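Local coordinates for La protein (Trypanosoma brucei, PDB 1S29) that probably binds RNA, here through its N-terminal La motif, a winged-helix domain whose conserved aromatic patch mediates RNA binding, at residues A[49-54]-A[61-66]; A[18-21]-A[25-28]. One frame throughout, in Å; residues are numbered along the deposited sequence.

Interaction 1: A[49-54]-A[61-66]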
ATOM      1  N   THR A  49      -2.690  -7.633  -2.795  1.00  7.42           N
ATOM      2  CA  THR A  49      -2.045  -8.238  -1.644  1.00  6.33           C
ATOM      3  C   THR A  49      -2.279  -7.331  -0.450  1.00  7.20           C
ATOM      4  O   THR A  49      -2.539  -7.806   0.657  1.00  8.54           O
ATOM      5  CB  THR A  49      -0.534  -8.385  -1.840  1.00  6.50           C
ATOM      6  OG1 THR A  49      -0.290  -9.347  -2.868  1.00  6.73           O
ATOM      7  CG2 THR A  49       0.121  -8.866  -0.547  1.00  7.14           C
ATOM      8  N   LEU A  50      -2.179  -6.025  -0.679  1.00  6.52           N
ATOM      9  CA  LEU A  50      -2.385  -5.069   0.404  1.00  6.79           C
ATOM     10  C   LEU A  50      -3.794  -5.174   0.983  1.00  7.52           C
ATOM     11  O   LEU A  50      -3.999  -4.983   2.181  1.00  7.31           O
ATOM     12  CB  LEU A  50      -2.115  -3.646  -0.084  1.00  8.76           C
ATOM     13  CG  LEU A  50      -0.663  -3.376  -0.486  1.00 12.54           C
ATOM     14  CD1 LEU A  50      -0.457  -1.875  -0.601  1.00 13.85           C
ATOM     15  CD2 LEU A  50       0.296  -3.959   0.539  1.00 14.60           C
ATOM     16  N   LEU A  51      -4.759  -5.501   0.132  1.00  7.81           N
ATOM     17  CA  LEU A  51      -6.139  -5.638   0.574  1.00  8.74           C
ATOM     18  C   LEU A  51      -6.325  -6.756   1.599  1.00 11.05           C
ATOM     19  O   LEU A  51      -7.342  -6.799   2.296  1.00 11.41           O
ATOM     20  CB  LEU A  51      -7.054  -5.889  -0.625  1.00  9.85           C
ATOM     21  CG  LEU A  51      -7.356  -4.690  -1.524  1.00  9.15           C
ATOM     22  CD1 LEU A  51      -8.258  -5.124  -2.662  1.00 12.81           C
ATOM     23  CD2 LEU A  51      -8.038  -3.604  -0.711  1.00  9.40           C
ATOM     24  N   THR A  52      -5.350  -7.657   1.697  1.00 10.11           N
ATOM     25  CA  THR A  52      -5.458  -8.762   2.646  1.00 10.02           C
ATOM     26  C   THR A  52      -4.913  -8.418   4.030  1.00 10.15           C
ATOM     27  O   THR A  52      -5.113  -9.169   4.985  1.00 10.69           O
ATOM     28  CB  THR A  52      -4.731 -10.024   2.132  1.00  9.94           C
ATOM     29  OG1 THR A  52      -3.311  -9.827   2.185  1.00  9.46           O
ATOM     30  CG2 THR A  52      -5.158 -10.333   0.698  1.00 10.51           C
ATOM     31  N   PHE A  53      -4.230  -7.283   4.140  1.00  8.43           N
ATOM     32  CA  PHE A  53      -3.669  -6.852   5.418  1.00  8.61           C
ATOM     33  C   PHE A  53      -4.754  -6.174   6.245  1.00  9.51           C
ATOM     34  O   PHE A  53      -5.521  -5.367   5.731  1.00  8.60           O
ATOM     35  CB  PHE A  53      -2.503  -5.889   5.181  1.00  8.77           C
ATOM     36  CG  PHE A  53      -1.351  -6.505   4.436  1.00  9.07           C
ATOM     37  CD1 PHE A  53      -0.315  -5.709   3.962  1.00  7.71           C
ATOM     38  CD2 PHE A  53      -1.297  -7.880   4.208  1.00 10.13           C
ATOM     39  CE1 PHE A  53       0.759  -6.273   3.274  1.00 10.41           C
ATOM     40  CE2 PHE A  53      -0.232  -8.450   3.523  1.00 11.63           C
ATOM     41  CZ  PHE A  53       0.799  -7.644   3.054  1.00 10.87           C
ATOM     42  N   LYS A  54      -4.799  -6.516   7.530  1.00 10.44           N
ATOM     43  CA  LYS A  54      -5.794  -5.998   8.468  1.00 10.09           C
ATOM     44  C   LYS A  54      -6.078  -4.502   8.457  1.00  9.38           C
ATOM     45  O   LYS A  54      -7.242  -4.092   8.432  1.00  9.90           O
ATOM     46  CB  LYS A  54      -5.419  -6.391   9.901  1.00 11.37           C
ATOM     47  CG  LYS A  54      -6.365  -5.804  10.944  1.00 16.14           C
ATOM     48  CD  LYS A  54      -5.790  -5.845  12.352  1.00 19.40           C
ATOM     49  CE  LYS A  54      -6.746  -5.161  13.322  1.00 22.30           C
ATOM     50  NZ  LYS A  54      -6.226  -5.081  14.709  1.00 25.71           N
ATOM     51  N   THR A  61     -12.125  -2.682   0.400  1.00 12.75           N
ATOM     52  CA  THR A  61     -11.960  -3.994  -0.215  1.00 13.17           C
ATOM     53  C   THR A  61     -11.833  -3.773  -1.721  1.00 13.52           C
ATOM     54  O   THR A  61     -11.959  -4.709  -2.509  1.00 14.47           O
ATOM     55  CB  THR A  61     -13.175  -4.921   0.065  1.00 13.29           C
ATOM     56  OG1 THR A  61     -14.369  -4.326  -0.454  1.00 15.09           O
ATOM     57  CG2 THR A  61     -13.337  -5.146   1.559  1.00 13.73           C
ATOM     58  N   ASP A  62     -11.563  -2.525  -2.100  1.00 13.41           N
ATOM     59  CA  ASP A  62     -11.440  -2.128  -3.503  1.00 13.91           C
ATOM     60  C   ASP A  62     -10.073  -1.528  -3.841  1.00 12.99           C
ATOM     61  O   ASP A  62      -9.700  -0.474  -3.325  1.00 12.39           O
ATOM     62  CB  ASP A  62     -12.542  -1.115  -3.833  1.00 16.02           C
ATOM     63  CG  ASP A  62     -12.527  -0.672  -5.287  1.00 18.65           C
ATOM     64  OD1 ASP A  62     -11.684  -1.166  -6.069  1.00 18.49           O
ATOM     65  OD2 ASP A  62     -13.374   0.175  -5.640  1.00 22.07           O
ATOM     66  N   VAL A  63      -9.338  -2.196  -4.726  1.00 13.67           N
ATOM     67  CA  VAL A  63      -8.016  -1.723  -5.133  1.00 13.96           C
ATOM     68  C   VAL A  63      -8.056  -0.304  -5.696  1.00 13.18           C
ATOM     69  O   VAL A  63      -7.087   0.441  -5.581  1.00 13.56           O
ATOM     70  CB  VAL A  63      -7.394  -2.646  -6.208  1.00 15.08           C
ATOM     71  CG1 VAL A  63      -7.088  -4.009  -5.616  1.00 17.03           C
ATOM     72  CG2 VAL A  63      -8.341  -2.773  -7.392  1.00 18.24           C
ATOM     73  N   LYS A  64      -9.176   0.076  -6.301  1.00 12.55           N
ATOM     74  CA  LYS A  64      -9.289   1.409  -6.881  1.00 13.11           C
ATOM     75  C   LYS A  64      -9.303   2.505  -5.823  1.00 11.75           C
ATOM     76  O   LYS A  64      -8.822   3.614  -6.061  1.00 11.87           O
ATOM     77  CB  LYS A  64     -10.524   1.480  -7.779  1.00 15.39           C
ATOM     78  CG  LYS A  64     -10.419   0.515  -8.949  1.00 18.13           C
ATOM     79  CD  LYS A  64     -11.563   0.649  -9.931  1.00 20.57           C
ATOM     80  CE  LYS A  64     -11.396  -0.335 -11.080  1.00 23.11           C
ATOM     81  NZ  LYS A  64     -10.102  -0.134 -11.794  1.00 24.09           N
ATOM     82  N   GLU A  65      -9.833   2.195  -4.646  1.00 10.03           N
ATOM     83  CA  GLU A  65      -9.848   3.178  -3.571  1.00  9.68           C
ATOM     84  C   GLU A  65      -8.442   3.252  -2.972  1.00  8.80           C
ATOM     85  O   GLU A  65      -7.991   4.310  -2.531  1.00  8.19           O
ATOM     86  CB  GLU A  65     -10.870   2.788  -2.498  1.00 10.41           C
ATOM     87  CG  GLU A  65     -12.308   2.742  -3.006  1.00 11.92           C
ATOM     88  CD  GLU A  65     -13.326   2.549  -1.894  1.00 14.20           C
ATOM     89  OE1 GLU A  65     -13.074   1.718  -1.000  1.00 14.68           O
ATOM     90  OE2 GLU A  65     -14.381   3.219  -1.925  1.00 13.95           O
ATOM     91  N   VAL A  66      -7.742   2.122  -2.975  1.00  8.18           N
ATOM     92  CA  VAL A  66      -6.388   2.094  -2.445  1.00  7.79           C
ATOM     93  C   VAL A  66      -5.483   2.950  -3.330  1.00  8.58           C
ATOM     94  O   VAL A  66      -4.587   3.616  -2.836  1.00  8.04           O
ATOM     95  CB  VAL A  66      -5.839   0.650  -2.369  1.00  8.44           C
ATOM     96  CG1 VAL A  66      -4.416   0.655  -1.832  1.00  9.07           C
ATOM     97  CG2 VAL A  66      -6.726  -0.186  -1.464  1.00  8.92           C
TER
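L51 reaches across from the L50-F53 type I turn and sets its forked end over the first turn of helix 63-70. Its CG stands anti to the carbonyl carbon (chi1 -75°), while chi2 of 179° sends CD1 outward, anti to CA, and leaves CD2 as the side branch. L51 CD1 meets V63 CG1 at 3.4 Å, tighter than carbons usually pack; the two side chains run at about a right angle. L51 CD2 touches V66 CG2 at 3.7 Å on a slanting approach. The leucine also lies against the backbone just before the helix, with L51 CD1 3.7 Å from T61 O. Leucine suits this place because its branch lies far enough out to reach two valines about one helical turn apart, while the short, beta-branched valines keep their methyls close to the helix. D62 is the N-cap of that turn, its OD1 accepting from K64 N at 2.8 Å, the N-H coming from above the carboxylate plane. The leucine thus brings the residues around the end of helix 47-50 onto the start of helix 63-70, past the intervening helix 54-57, inside the winged-helix La domain, whose strands 76-78 and 84-87 follow in the chain.

Interaction 2: A[18-21]-A[25-28]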
ATOM      1  N   VAL A  18      -0.829   2.260   4.712  1.00  7.40           N
ATOM      2  CA  VAL A  18      -0.022   1.598   3.689  1.00  7.03           C
ATOM      3  C   VAL A  18       1.437   1.984   3.930  1.00  7.89           C
ATOM      4  O   VAL A  18       2.329   1.142   3.849  1.00  8.52           O
ATOM      5  CB  VAL A  18      -0.446   2.012   2.249  1.00  6.29           C
ATOM      6  CG1 VAL A  18       0.495   1.373   1.223  1.00  6.75           C
ATOM      7  CG2 VAL A  18      -1.877   1.568   1.977  1.00  8.94           C
ATOM      8  N   GLU A  19       1.682   3.254   4.246  1.00  7.86           N
ATOM      9  CA  GLU A  19       3.043   3.695   4.518  1.00  7.15           C
ATOM     10  C   GLU A  19       3.569   2.950   5.750  1.00  8.30           C
ATOM     11  O   GLU A  19       4.763   2.680   5.859  1.00  9.03           O
ATOM     12  CB  GLU A  19       3.080   5.211   4.745  1.00  8.43           C
ATOM     13  CG  GLU A  19       2.619   5.988   3.531  1.00  9.61           C
ATOM     14  CD  GLU A  19       2.603   7.489   3.744  1.00  9.26           C
ATOM     15  OE1 GLU A  19       2.443   7.937   4.900  1.00 11.60           O
ATOM     16  OE2 GLU A  19       2.737   8.225   2.745  1.00 10.70           O
ATOM     17  N   PHE A  20       2.670   2.613   6.669  1.00  8.18           N
ATOM     18  CA  PHE A  20       3.050   1.889   7.885  1.00  7.88           C
ATOM     19  C   PHE A  20       3.652   0.534   7.548  1.00  8.66           C
ATOM     20  O   PHE A  20       4.720   0.170   8.040  1.00  8.21           O
ATOM     21  CB  PHE A  20       1.819   1.680   8.775  1.00  8.58           C
ATOM     22  CG  PHE A  20       2.071   0.827   9.996  1.00 10.11           C
ATOM     23  CD1 PHE A  20       2.633   1.372  11.147  1.00 11.63           C
ATOM     24  CD2 PHE A  20       1.705  -0.518  10.004  1.00 10.97           C
ATOM     25  CE1 PHE A  20       2.824   0.591  12.291  1.00 11.26           C
ATOM     26  CE2 PHE A  20       1.890  -1.309  11.143  1.00 12.90           C
ATOM     27  CZ  PHE A  20       2.453  -0.748  12.291  1.00 12.52           C
ATOM     28  N   TYR A  21       2.964  -0.225   6.706  1.00  7.06           N
ATOM     29  CA  TYR A  21       3.458  -1.542   6.341  1.00  7.49           C
ATOM     30  C   TYR A  21       4.792  -1.486   5.608  1.00  8.13           C
ATOM     31  O   TYR A  21       5.610  -2.398   5.734  1.00  9.51           O
ATOM     32  CB  TYR A  21       2.416  -2.278   5.491  1.00  7.50           C
ATOM     33  CG  TYR A  21       1.223  -2.761   6.289  1.00  8.94           C
ATOM     34  CD1 TYR A  21      -0.055  -2.265   6.048  1.00  9.05           C
ATOM     35  CD2 TYR A  21       1.375  -3.717   7.292  1.00 10.05           C
ATOM     36  CE1 TYR A  21      -1.155  -2.712   6.786  1.00 10.95           C
ATOM     37  CE2 TYR A  21       0.282  -4.167   8.037  1.00 10.82           C
ATOM     38  CZ  TYR A  21      -0.977  -3.662   7.776  1.00 10.05           C
ATOM     39  OH  TYR A  21      -2.059  -4.119   8.499  1.00 11.98           O
ATOM     40  N   VAL A  25      11.079   0.567   9.677  1.00  7.81           N
ATOM     41  CA  VAL A  25      11.008  -0.251  10.878  1.00  8.58           C
ATOM     42  C   VAL A  25      10.220  -1.534  10.694  1.00  9.66           C
ATOM     43  O   VAL A  25      10.682  -2.614  11.064  1.00 11.66           O
ATOM     44  CB  VAL A  25      10.389   0.533  12.055  1.00  9.31           C
ATOM     45  CG1 VAL A  25      10.189  -0.391  13.246  1.00 11.07           C
ATOM     46  CG2 VAL A  25      11.301   1.676  12.453  1.00 10.29           C
ATOM     47  N   ASN A  26       9.036  -1.414  10.111  1.00  9.57           N
ATOM     48  CA  ASN A  26       8.157  -2.555   9.922  1.00 10.54           C
ATOM     49  C   ASN A  26       8.542  -3.523   8.818  1.00 10.18           C
ATOM     50  O   ASN A  26       8.527  -4.738   9.021  1.00 10.14           O
ATOM     51  CB  ASN A  26       6.727  -2.069   9.681  1.00 12.41           C
ATOM     52  CG  ASN A  26       6.169  -1.296  10.863  1.00 16.54           C
ATOM     53  OD1 ASN A  26       6.194  -1.774  11.993  1.00 18.08           O
ATOM     54  ND2 ASN A  26       5.659  -0.100  10.604  1.00 17.87           N
ATOM     55  N   VAL A  27       8.879  -2.989   7.651  1.00 10.17           N
ATOM     56  CA  VAL A  27       9.230  -3.835   6.520  1.00 10.54           C
ATOM     57  C   VAL A  27      10.365  -4.791   6.842  1.00  9.56           C
ATOM     58  O   VAL A  27      10.364  -5.932   6.392  1.00  9.92           O
ATOM     59  CB  VAL A  27       9.633  -2.998   5.282  1.00 12.46           C
ATOM     60  CG1 VAL A  27      10.889  -2.201   5.566  1.00 13.70           C
ATOM     61  CG2 VAL A  27       9.838  -3.915   4.093  1.00 15.68           C
ATOM     62  N   GLN A  28      11.330  -4.326   7.626  1.00  9.43           N
ATOM     63  CA  GLN A  28      12.464  -5.164   7.976  1.00  9.21           C
ATOM     64  C   GLN A  28      12.100  -6.332   8.898  1.00  8.30           C
ATOM     65  O   GLN A  28      12.898  -7.244   9.104  1.00  9.66           O
ATOM     66  CB  GLN A  28      13.578  -4.295   8.568  1.00  9.51           C
ATOM     67  CG  GLN A  28      14.177  -3.351   7.513  1.00 10.47           C
ATOM     68  CD  GLN A  28      15.237  -2.416   8.057  1.00 14.42           C
ATOM     69  OE1 GLN A  28      14.929  -1.435   8.740  1.00 17.10           O
ATOM     70  NE2 GLN A  28      16.496  -2.714   7.754  1.00 14.18           N
TER
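The backbones come nearest at Y21 and N26, their CA atoms 6.0 Å apart, where helix 8-21 ends and the short helix 24-27 runs on in a new direction. The chain breaks its helical path between them, and the last carbonyls of the first helix face the second: Y21 O lies 3.8 Å from V27 N, which is not a hydrogen bond. The polar link comes instead from the N26 side chain. N26 ND2 donates to F20 O at 2.7 Å; the N-H...O angle of 142° and the approach from above the carbonyl plane make this short bond bent. The same amide nitrogen sits over one face of the F20 ring, 3.3 Å above its plane and displaced toward the rim, nearest CD1 and CE1. Ring and amide planes are 48° apart, neither stacked nor perpendicular. F20 can offer this face because its CG is anti to the backbone N (chi1 174°), which swings the ring forward beside its own carbonyl. Asparagine fits well: its short arm brings a donor to both oxygen and ring. S23 OG also bonds to F20 O, and R55 makes a cation-pi contact with the F20 ring. A helix-terminal carbonyl is thus gripped by two side chains, while the partly positive amide group, though it lies near the rim, probably gains from the electron-rich ring.

Along the chain, both segments of interaction 2 come before those of interaction 1, and all four lie within one La-type domain. Their centres lie about 15 Å apart, on opposite sides of the chain's centre, yet they touch through side chains: F53 CB packs 3.7 Å from Y21 CZ, and L50 CD1 packs 3.8 Å from V18 CG1. Helix 8-21 therefore bears on both contacts, turning into helix 24-27 at its end and touching helix 47-50 through V18 on L50. Y21 OH also bonds to R55 N, at the start of helix 54-57. Together they join helices 8-21 and 24-27 to the region of helices 47-50, 54-57 and 63-70, beside F20, Y21 and F53, a cluster consistent with the aromatic patch used for RNA.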